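Local structure of sensor protein (Shewanella oneidensis, 3LIC) at residues T36-S40 against V162-D166; I106-Y111 against D138-G142; L58-T63 against F90-V94. The protein probably senses a signal outside the cell through its extracellular PDC-fold domain and relays it as a membrane-bound two-component histidine kinase. All blocks are in the same frame, centred on the assembly; numbering follows the deposited sequence.

Interaction 1 of 3, residues T36-S40 against V162-D166. With EDO (1,2-ethanediol), chain B.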
loop_
_atom_site.group_PDB
_atom_site.type_symbol
_atom_site.label_atom_id
_atom_site.label_comp_id
_atom_site.label_asym_id
_atom_site.label_seq_id
_atom_site.Cartn_x
_atom_site.Cartn_y
_atom_site.Cartn_z
ATOM N N THR A 36 8.744 3.669 -9.668
ATOM C CA THR A 36 9.153 2.291 -9.861
ATOM C C THR A 36 9.211 1.981 -11.366
ATOM O O THR A 36 10.185 1.425 -11.836
ATOM C CB THR A 36 8.189 1.356 -9.167
ATOM O OG1 THR A 36 8.063 1.840 -7.847
ATOM C CG2 THR A 36 8.744 -0.092 -9.110
ATOM N N GLN A 37 8.189 2.370 -12.112
ATOM C CA GLN A 37 8.250 2.198 -13.562
ATOM C C GLN A 37 9.474 2.911 -14.170
ATOM O O GLN A 37 10.137 2.377 -15.052
ATOM C CB GLN A 37 6.917 2.673 -14.214
ATOM C CG GLN A 37 5.750 1.782 -13.835
ATOM C CD GLN A 37 4.404 2.397 -14.264
ATOM O OE1 GLN A 37 4.368 3.455 -14.878
ATOM N NE2 GLN A 37 3.302 1.753 -13.915
ATOM N N GLY A 38 9.800 4.101 -13.698
ATOM C CA GLY A 38 10.908 4.863 -14.301
ATOM C C GLY A 38 12.197 4.066 -14.002
ATOM O O GLY A 38 13.025 3.819 -14.896
ATOM N N LEU A 39 12.338 3.579 -12.759
ATOM C CA LEU A 39 13.582 2.873 -12.418
ATOM C C LEU A 39 13.724 1.556 -13.209
ATOM O O LEU A 39 14.809 1.284 -13.770
ATOM C CB LEU A 39 13.767 2.686 -10.898
ATOM C CG LEU A 39 15.001 1.882 -10.487
ATOM C CD1 LEU A 39 16.310 2.545 -10.970
ATOM C CD2 LEU A 39 14.995 1.711 -8.922
ATOM N N SER A 40 12.653 0.761 -13.296
ATOM C CA SER A 40 12.768 -0.449 -14.130
ATOM C C SER A 40 13.022 -0.146 -15.613
ATOM O O SER A 40 13.700 -0.859 -16.291
ATOM C CB SER A 40 11.546 -1.358 -13.981
ATOM O OG SER A 40 11.609 -1.965 -12.686
ATOM N N VAL A 162 12.927 -7.433 -10.734
ATOM C CA VAL A 162 11.997 -6.305 -10.480
ATOM C C VAL A 162 12.664 -5.202 -9.629
ATOM O O VAL A 162 13.598 -5.472 -8.852
ATOM C CB VAL A 162 10.808 -6.845 -9.718
ATOM C CG1 VAL A 162 10.136 -8.053 -10.479
ATOM C CG2 VAL A 162 11.242 -7.338 -8.307
ATOM N N THR A 163 12.213 -3.961 -9.751
ATOM C CA THR A 163 12.515 -2.932 -8.776
ATOM C C THR A 163 11.185 -2.630 -8.054
ATOM O O THR A 163 10.110 -2.925 -8.588
ATOM C CB THR A 163 13.085 -1.683 -9.400
ATOM O OG1 THR A 163 12.063 -1.004 -10.142
ATOM C CG2 THR A 163 14.213 -2.037 -10.381
ATOM N N THR A 164 11.247 -2.078 -6.851
ATOM C CA THR A 164 10.058 -2.016 -6.012
ATOM C C THR A 164 10.023 -0.696 -5.348
ATOM O O THR A 164 11.046 -0.018 -5.270
ATOM C CB THR A 164 10.030 -3.088 -4.872
ATOM O OG1 THR A 164 11.093 -2.845 -3.950
ATOM C CG2 THR A 164 10.068 -4.560 -5.413
ATOM N N VAL A 165 8.866 -0.313 -4.845
ATOM C CA VAL A 165 8.798 0.795 -3.879
ATOM C C VAL A 165 7.874 0.229 -2.778
ATOM O O VAL A 165 6.852 -0.438 -3.083
ATOM C CB VAL A 165 8.260 2.147 -4.509
ATOM C CG1 VAL A 165 8.195 3.248 -3.517
ATOM C CG2 VAL A 165 9.259 2.688 -5.512
ATOM N N ASP A 166 8.271 0.406 -1.509
ATOM C CA ASP A 166 7.455 0.040 -0.341
ATOM C C ASP A 166 6.830 1.293 0.258
ATOM O O ASP A 166 7.497 2.344 0.405
ATOM C CB ASP A 166 8.316 -0.637 0.766
ATOM C CG ASP A 166 8.980 -1.922 0.295
ATOM O OD1 ASP A 166 9.980 -2.337 0.932
ATOM O OD2 ASP A 166 8.483 -2.524 -0.702
HETATM C C1 EDO B . 10.428 -5.473 -1.238
HETATM O O1 EDO B . 10.375 -4.126 -1.758
HETATM C C2 EDO B . 10.877 -5.518 0.220
HETATM O O2 EDO B . 9.832 -4.978 1.065
#
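The methyl CG2 of T36 sits over one face of the flat T163 carbonyl, its carbon 3.2 Å from T163 O. A second flat group, the carboxylate of D166, meets a bound 1,2-ethanediol, whose two oxygens lie off the carboxylate plane on opposite sides; D166 OD1 accepts from diol O2 at 2.6 Å. Between these two groups the strand illustrates how a sheet can serve two surfaces at once. T163 and V165 face helix segment 36-40, whose axis runs at 156° to that of segment 162-166, close to antiparallel, whereas T164 faces away, giving its hydroxyl to O1 of the diol (T164 OG1 to O1, 2.6 Å).

The polar link to the helix is between two hydroxyls: T163 OG1 donates to S40 OG over 2.8 Å, and S40 OG is also bonded to V151 O on the adjacent strand. With T163 OG1 set between its own backbone N and carbonyl carbon (chi1 70°), the hydroxyl turns to the helix and CG2 comes alongside S40 OG and L39. L39 brings CD2 across T163, 3.9 Å from its CB. The hydroxyl of T36 is bonded back to A32 O, one turn earlier in the helix, so its methyl is the branch that reaches T163.

The helix side of this PDC-fold sheet thus combines apolar packing with a short chain of buried hydroxyls ending on a backbone carbonyl. The other side offers hydroxyl and carboxylate groups that bind a small polyol, consistent with a polar ligand pocket, although the diol itself is probably from the crystallisation liquor.

Interaction 2 of 3, residues I106-Y111 against D138-G142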
loop_
_atom_site.group_PDB
_atom_site.type_symbol
_atom_site.label_atom_id
_atom_site.label_comp_id
_atom_site.label_asym_id
_atom_site.label_seq_id
_atom_site.Cartn_x
_atom_site.Cartn_y
_atom_site.Cartn_z
ATOM N N ILE A 106 18.694 -8.438 0.489
ATOM C CA ILE A 106 17.658 -9.341 0.979
ATOM C C ILE A 106 18.005 -10.816 0.629
ATOM O O ILE A 106 17.692 -11.724 1.346
ATOM C CB ILE A 106 16.298 -8.912 0.393
ATOM C CG1 ILE A 106 15.854 -7.577 0.990
ATOM C CG2 ILE A 106 15.200 -9.909 0.632
ATOM C CD1 ILE A 106 14.433 -7.151 0.457
ATOM N N GLY A 107 18.696 -11.051 -0.472
ATOM C CA GLY A 107 18.901 -12.417 -0.909
ATOM C C GLY A 107 20.034 -13.091 -0.100
ATOM O O GLY A 107 20.201 -14.287 -0.181
ATOM N N ALA A 108 20.803 -12.324 0.675
ATOM C CA ALA A 108 21.911 -12.856 1.485
ATOM C C ALA A 108 21.489 -12.852 2.944
ATOM O O ALA A 108 21.741 -13.827 3.678
ATOM C CB ALA A 108 23.232 -11.989 1.287
ATOM N N ASP A 109 20.848 -11.773 3.377
ATOM C CA ASP A 109 20.625 -11.581 4.796
ATOM C C ASP A 109 19.187 -11.363 5.167
ATOM O O ASP A 109 18.921 -11.022 6.331
ATOM C CB ASP A 109 21.456 -10.401 5.326
ATOM C CG ASP A 109 22.949 -10.561 4.983
ATOM O OD1 ASP A 109 23.472 -11.704 4.918
ATOM O OD2 ASP A 109 23.599 -9.562 4.723
ATOM N N GLY A 110 18.269 -11.518 4.198
ATOM C CA GLY A 110 16.903 -11.157 4.503
ATOM C C GLY A 110 15.977 -12.358 4.342
ATOM O O GLY A 110 15.385 -12.851 5.321
ATOM N N TYR A 111 15.792 -12.801 3.105
ATOM C CA TYR A 111 14.937 -13.948 2.905
ATOM C C TYR A 111 14.993 -14.354 1.462
ATOM O O TYR A 111 15.512 -13.620 0.609
ATOM C CB TYR A 111 13.499 -13.706 3.388
ATOM C CG TYR A 111 12.811 -12.450 2.848
ATOM C CD1 TYR A 111 12.422 -12.343 1.486
ATOM C CD2 TYR A 111 12.532 -11.377 3.685
ATOM C CE1 TYR A 111 11.767 -11.192 0.992
ATOM C CE2 TYR A 111 11.837 -10.247 3.204
ATOM C CZ TYR A 111 11.480 -10.153 1.854
ATOM O OH TYR A 111 10.796 -9.015 1.401
ATOM N N ASP A 138 6.987 -7.140 6.479
ATOM C CA ASP A 138 8.230 -7.413 5.727
ATOM C C ASP A 138 9.358 -8.024 6.559
ATOM O O ASP A 138 10.449 -7.499 6.578
ATOM C CB ASP A 138 8.711 -6.146 5.006
ATOM C CG ASP A 138 9.751 -6.446 3.959
ATOM O OD1 ASP A 138 9.774 -7.573 3.373
ATOM O OD2 ASP A 138 10.569 -5.560 3.706
ATOM N N GLU A 139 9.108 -9.185 7.162
ATOM C CA GLU A 139 9.937 -9.727 8.208
ATOM C C GLU A 139 11.291 -10.082 7.710
ATOM O O GLU A 139 11.429 -10.883 6.765
ATOM C CB GLU A 139 9.323 -11.006 8.756
ATOM C CG GLU A 139 10.316 -11.756 9.652
ATOM C CD GLU A 139 9.638 -12.338 10.860
ATOM O OE1 GLU A 139 9.225 -13.520 10.779
ATOM O OE2 GLU A 139 9.451 -11.621 11.873
ATOM N N GLY A 140 12.333 -9.518 8.324
ATOM C CA GLY A 140 13.672 -9.920 7.870
ATOM C C GLY A 140 14.232 -8.840 6.972
ATOM O O GLY A 140 15.402 -8.846 6.624
ATOM N N ALA A 141 13.426 -7.858 6.630
ATOM C CA ALA A 141 13.942 -6.815 5.764
ATOM C C ALA A 141 13.426 -5.551 6.318
ATOM O O ALA A 141 13.982 -5.047 7.268
ATOM C CB ALA A 141 13.528 -6.997 4.300
ATOM N N GLY A 142 12.362 -5.023 5.749
ATOM C CA GLY A 142 11.815 -3.766 6.222
ATOM C C GLY A 142 11.315 -3.930 7.638
ATOM O O GLY A 142 11.360 -2.988 8.391
#
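Y111 and D138 meet at about a right angle, the phenol ring and the carboxylate being turned 77° apart, and the bond between them shows how one oriented hydroxyl can tie two loops together. Y111 OH donates to D138 OD1 at 2.6 Å, using the syn lone pair of that oxygen, which lies at the ring edge near the plane. The same OH is also bonded to W120 NE1, so the phenol both gives and receives.

The ring reaches the aspartate because CG of Y111 stands between its backbone N and carbonyl carbon (chi1 52°). I106 CG2 lies 3.6 Å above one ring face, offset toward the rim, and W118 stacks with the ring. A141 CB approaches obliquely, 3.8 Å from Y111 CE2, and also meets I106 CD1, which makes a small apolar patch of three side chains beside the polar bond.

D138 opens a type II beta turn that ends at A141, with G140 at the third position, where its positive phi (102°) suits glycine. The turn brings G140 O to 3.5 Å from G110 CA in a CA-H...O contact. It is held further by G142 N, which donates to D138 OD2 at 2.8 Å from well above the carboxylate plane.

The carboxylate is therefore gripped through both oxygens, one by a phenol and one by a backbone amide. Such donors would be expected to stabilise its negative charge, partly offsetting the nearby carboxylate of D166, and they fix the rotation of a buried group that also makes a weak hydrogen bond to the bound 1,2-ethanediol.

Interaction 3 of 3, residues L58-T63 against F90-V94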
loop_
_atom_site.group_PDB
_atom_site.type_symbol
_atom_site.label_atom_id
_atom_site.label_comp_id
_atom_site.label_asym_id
_atom_site.label_seq_id
_atom_site.Cartn_x
_atom_site.Cartn_y
_atom_site.Cartn_z
ATOM N N LEU A 58 24.397 0.011 -6.404
ATOM C CA LEU A 58 22.943 -0.098 -6.195
ATOM C C LEU A 58 22.509 0.513 -4.857
ATOM O O LEU A 58 21.443 1.185 -4.750
ATOM C CB LEU A 58 22.481 -1.537 -6.319
ATOM C CG LEU A 58 22.829 -2.177 -7.647
ATOM C CD1 LEU A 58 22.369 -3.642 -7.682
ATOM C CD2 LEU A 58 22.190 -1.475 -8.815
ATOM N N LYS A 59 23.364 0.365 -3.855
ATOM C CA LYS A 59 23.091 0.948 -2.552
ATOM C C LYS A 59 23.048 2.456 -2.612
ATOM O O LYS A 59 22.148 3.119 -2.052
ATOM C CB LYS A 59 24.195 0.516 -1.554
ATOM C CG LYS A 59 24.135 1.244 -0.218
ATOM C CD LYS A 59 24.948 0.351 0.820
ATOM C CE LYS A 59 25.172 1.072 2.118
ATOM N NZ LYS A 59 25.880 2.281 1.765
ATOM N N THR A 60 24.042 3.032 -3.278
ATOM C CA THR A 60 23.986 4.500 -3.566
ATOM C C THR A 60 22.733 4.875 -4.340
ATOM O O THR A 60 21.999 5.669 -3.877
ATOM C CB THR A 60 25.221 4.948 -4.325
ATOM O OG1 THR A 60 26.353 4.430 -3.612
ATOM C CG2 THR A 60 25.310 6.469 -4.444
ATOM N N VAL A 61 22.466 4.306 -5.504
ATOM C CA VAL A 61 21.181 4.609 -6.222
ATOM C C VAL A 61 19.915 4.590 -5.311
ATOM O O VAL A 61 19.135 5.597 -5.263
ATOM C CB VAL A 61 20.941 3.646 -7.447
ATOM C CG1 VAL A 61 19.518 3.886 -8.064
ATOM C CG2 VAL A 61 21.994 3.890 -8.489
ATOM N N LEU A 62 19.726 3.478 -4.598
ATOM C CA LEU A 62 18.528 3.299 -3.811
ATOM C C LEU A 62 18.474 4.234 -2.608
ATOM O O LEU A 62 17.378 4.698 -2.250
ATOM C CB LEU A 62 18.370 1.855 -3.313
ATOM C CG LEU A 62 18.214 0.790 -4.389
ATOM C CD1 LEU A 62 18.301 -0.603 -3.839
ATOM C CD2 LEU A 62 16.874 0.994 -5.075
ATOM N N THR A 63 19.625 4.474 -1.948
ATOM C CA THR A 63 19.644 5.479 -0.849
ATOM C C THR A 63 19.197 6.856 -1.266
ATOM O O THR A 63 18.323 7.471 -0.604
ATOM C CB THR A 63 21.038 5.622 -0.184
ATOM O OG1 THR A 63 21.390 4.343 0.287
ATOM C CG2 THR A 63 20.980 6.591 1.047
ATOM N N PHE A 90 20.045 -12.178 -5.259
ATOM C CA PHE A 90 20.709 -10.905 -5.058
ATOM C C PHE A 90 19.646 -9.835 -5.074
ATOM O O PHE A 90 18.956 -9.667 -6.047
ATOM C CB PHE A 90 21.781 -10.689 -6.165
ATOM C CG PHE A 90 22.535 -9.313 -6.099
ATOM C CD1 PHE A 90 23.136 -8.867 -4.926
ATOM C CD2 PHE A 90 22.718 -8.551 -7.257
ATOM C CE1 PHE A 90 23.829 -7.648 -4.857
ATOM C CE2 PHE A 90 23.438 -7.332 -7.233
ATOM C CZ PHE A 90 23.970 -6.863 -6.018
ATOM N N SER A 91 19.512 -9.094 -3.981
ATOM C CA SER A 91 18.480 -8.096 -3.911
ATOM C C SER A 91 18.786 -6.956 -2.961
ATOM O O SER A 91 18.177 -6.798 -1.905
ATOM C CB SER A 91 17.121 -8.741 -3.676
ATOM O OG SER A 91 16.131 -7.787 -3.313
ATOM N N PRO A 92 19.718 -6.088 -3.385
ATOM C CA PRO A 92 19.936 -4.838 -2.639
ATOM C C PRO A 92 18.620 -4.132 -2.289
ATOM O O PRO A 92 17.726 -4.055 -3.122
ATOM C CB PRO A 92 20.708 -3.990 -3.634
ATOM C CG PRO A 92 21.456 -5.062 -4.506
ATOM C CD PRO A 92 20.496 -6.168 -4.648
ATOM N N TYR A 93 18.540 -3.554 -1.099
ATOM C CA TYR A 93 17.313 -2.945 -0.621
ATOM C C TYR A 93 17.661 -1.882 0.399
ATOM O O TYR A 93 18.475 -2.129 1.277
ATOM C CB TYR A 93 16.485 -4.051 0.065
ATOM C CG TYR A 93 15.253 -3.573 0.776
ATOM C CD1 TYR A 93 14.172 -3.003 0.060
ATOM C CD2 TYR A 93 15.123 -3.730 2.161
ATOM C CE1 TYR A 93 13.018 -2.558 0.725
ATOM C CE2 TYR A 93 13.971 -3.308 2.814
ATOM C CZ TYR A 93 12.948 -2.720 2.108
ATOM O OH TYR A 93 11.817 -2.351 2.795
ATOM N N VAL A 94 17.133 -0.672 0.255
ATOM C CA VAL A 94 17.322 0.385 1.257
ATOM C C VAL A 94 15.964 0.818 1.850
ATOM O O VAL A 94 14.964 0.896 1.132
ATOM C CB VAL A 94 18.084 1.621 0.666
ATOM C CG1 VAL A 94 18.101 2.808 1.659
ATOM C CG2 VAL A 94 19.504 1.246 0.209
#
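Helix 55-68 and strand 92-96 run in roughly the same direction here, their segment axes 31° apart and 7.8 Å away at closest approach. The contact is a helix laid on the antiparallel sheet of the first PDC sensor domain, and it exemplifies packing by alternation: P92 and V94 turn to the helix while Y93, between them, turns away.

Two leucines one turn apart do most of the work. L58 brings CD1 against the CG corner of the proline ring, 3.6 Å from P92 CG, and the same methyl meets F90 obliquely, 3.9 Å from CE2. P92 is fitted into this corner, its CD lying over the centre of the F90 ring, 3.6 Å above the plane. L62 lays CD1 against the proline's own carbonyl group, 3.6 Å from P92 O, and its CB packs against V94 CG2 at 3.7 Å. With V94 CG1 anti to the backbone N (chi1 172°), both valine methyls face the helix, CG2 meeting L62 and T63 and CG1 meeting T63.

No hydrogen bond crosses between the segments, so apolar contact joins them. The T63 hydroxyl, although beside V94, is used within the helix: T63 OG1 donates to K59 O at 2.7 Å, and T63 N reaches that same oxygen from the opposite face of its carbonyl plane.

In the fold
Interactions 1 and 3, with centres 12 Å apart, put two successive helices on the same antiparallel sheet, whereas interaction 2 joins a short helix and its following loop to a turn, its centre 18 Å from that of interaction 1 and 13 Å from that of interaction 3. Y93 connects all three. Its OH lies 2.6 Å from D166 OD1, a probable hydrogen bond, while its ring packs 3.7 Å from I106 CD1 at atom CG. A probable backbone bond, I106 N to S91 O at 2.9 Å, ties interaction 2 to interaction 3. The two aspartates come close, D166 OD1 to D138 OD2 being 4.3 Å, beside the 1,2-ethanediol that Y136 also binds, which may mark a pocket.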